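Local coordinates for uncharacterized protein AsbF (Bacillus anthracis, PDB 3DX5) that converts 3-dehydroshikimate to 3,4-dihydroxybenzoate, with one manganese ion per subunit, in the biosynthesis of the siderophore petrobactin, at residues Ile262-Ala265 against Glu266-Leu270. Numbering follows the deposited sequence.
Sequences ILKA and EMKVL
Glu-266 meets Ile-262 one turn back on helix 259-272, the last helix of the TIM barrel. Its N donates to Ile-262 O at 2.9 Å, while the methyl CG2 of Ile-262 lies alongside Glu-266 CG, 4.1 Å away, the two side chains running the same way. With the chain bent at chi2 (-69°), OE2 in the conformer described accepts a hydrogen bond from the backbone N of Leu-229. Met-267, present as selenomethionine, donates from N to Leu-263 O at 3.1 Å, and Met-267 CG rests 3.6 Å from that same oxygen. Beyond this the chain leads inward to Tyr-3 and Phe-29, and Leu-263, like Met-267, packs on Leu-252 of strand 249-252. Lys-268 N is shared weakly between Lys-264 O and Ala-265 O; its extended side chain slants across that of Lys-264, with Lys-268 NZ 3.8 Å from Lys-264 CE. Val-269 N closes the series on Ala-265 O at 3.2 Å, and Val-269 CG1 lies 3.5 Å from this oxygen. The chemistry is thus two-sided: buried Glu-266 pairs its carboxylate with a loop N-H, whereas two ammonium groups 4.7 Å apart (Lys-264 NZ to Lys-268 NZ) on exposed residues probably repel mildly.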
loop_
_atom_site.group_PDB
_atom_site.type_symbol
_atom_site.label_atom_id
_atom_site.label_comp_id
_atom_site.label_asym_id
_atom_site.label_seq_id
_atom_site.Cartn_x
_atom_site.Cartn_y
_atom_site.Cartn_z
ATOM N N ILE A 262 15.354 0.522 11.585
ATOM C CA ILE A 262 15.666 -0.911 11.462
ATOM C C ILE A 262 16.793 -1.121 10.453
ATOM O O ILE A 262 17.742 -1.866 10.718
ATOM C CB ILE A 262 14.423 -1.725 11.036
ATOM C CG1 ILE A 262 13.348 -1.690 12.149
ATOM C CG2 ILE A 262 14.810 -3.139 10.613
ATOM C CD1 ILE A 262 13.763 -2.351 13.476
ATOM N N LEU A 263 16.679 -0.460 9.297
ATOM C CA LEU A 263 17.653 -0.634 8.196
ATOM C C LEU A 263 19.037 -0.104 8.589
ATOM O O LEU A 263 20.060 -0.750 8.338
ATOM C CB LEU A 263 17.158 0.072 6.928
ATOM C CG LEU A 263 15.962 -0.679 6.298
ATOM C CD1 LEU A 263 15.376 0.118 5.088
ATOM C CD2 LEU A 263 16.370 -2.088 5.823
ATOM N N LYS A 264 19.051 1.075 9.207
ATOM C CA LYS A 264 20.282 1.659 9.672
ATOM C C LYS A 264 20.972 0.692 10.688
ATOM O O LYS A 264 22.169 0.396 10.562
ATOM C CB LYS A 264 19.978 3.039 10.278
ATOM C CG LYS A 264 21.170 3.693 11.063
ATOM C CD LYS A 264 20.874 5.172 11.415
ATOM C CE LYS A 264 21.890 5.649 12.426
ATOM N NZ LYS A 264 21.917 7.146 12.570
ATOM N N ALA A 265 20.215 0.190 11.670
ATOM C CA ALA A 265 20.787 -0.731 12.643
ATOM C C ALA A 265 21.305 -2.026 11.991
ATOM O O ALA A 265 22.397 -2.530 12.376
ATOM C CB ALA A 265 19.802 -1.030 13.806
ATOM N N GLU A 266 20.539 -2.559 11.032
ATOM C CA GLU A 266 20.921 -3.779 10.309
ATOM C C GLU A 266 22.282 -3.651 9.634
ATOM O O GLU A 266 23.137 -4.534 9.755
ATOM C CB GLU A 266 19.853 -4.185 9.276
ATOM C CG GLU A 266 18.529 -4.600 9.880
ATOM C CD GLU A 266 18.609 -5.913 10.631
ATOM O OE1 GLU A 266 19.369 -6.007 11.624
ATOM O OE2 GLU A 266 17.897 -6.859 10.232
HETATM N N MSE A 267 22.505 -2.528 8.968
HETATM C CA MSE A 267 23.736 -2.353 8.196
HETATM C C MSE A 267 24.955 -2.266 9.101
HETATM O O MSE A 267 26.037 -2.709 8.715
HETATM C CB MSE A 267 23.639 -1.186 7.222
HETATM C CG MSE A 267 22.737 -1.479 6.024
HETATM SE SE MSE A 267 23.411 -2.882 4.864
HETATM C CE MSE A 267 25.059 -2.087 4.226
ATOM N N LYS A 268 24.794 -1.702 10.301
ATOM C CA LYS A 268 25.912 -1.646 11.236
ATOM C C LYS A 268 26.276 -3.054 11.668
ATOM O O LYS A 268 27.484 -3.390 11.781
ATOM C CB LYS A 268 25.557 -0.809 12.483
ATOM C CG LYS A 268 25.120 0.658 12.200
ATOM C CD LYS A 268 24.949 1.438 13.505
ATOM C CE LYS A 268 24.416 2.857 13.260
ATOM N NZ LYS A 268 24.253 3.567 14.580
ATOM N N VAL A 269 25.271 -3.883 11.970
ATOM C CA VAL A 269 25.603 -5.255 12.386
ATOM C C VAL A 269 26.147 -6.077 11.211
ATOM O O VAL A 269 27.135 -6.777 11.381
ATOM C CB VAL A 269 24.506 -5.978 13.246
ATOM C CG1 VAL A 269 23.192 -5.881 12.628
ATOM C CG2 VAL A 269 24.864 -7.464 13.471
ATOM N N LEU A 270 25.537 -5.957 10.026
ATOM C CA LEU A 270 25.994 -6.742 8.858
ATOM C C LEU A 270 27.459 -6.502 8.505
ATOM O O LEU A 270 28.167 -7.454 8.225
ATOM C CB LEU A 270 25.114 -6.511 7.624
ATOM C CG LEU A 270 23.721 -7.160 7.741
ATOM C CD1 LEU A 270 22.811 -6.571 6.699
ATOM C CD2 LEU A 270 23.822 -8.677 7.577
#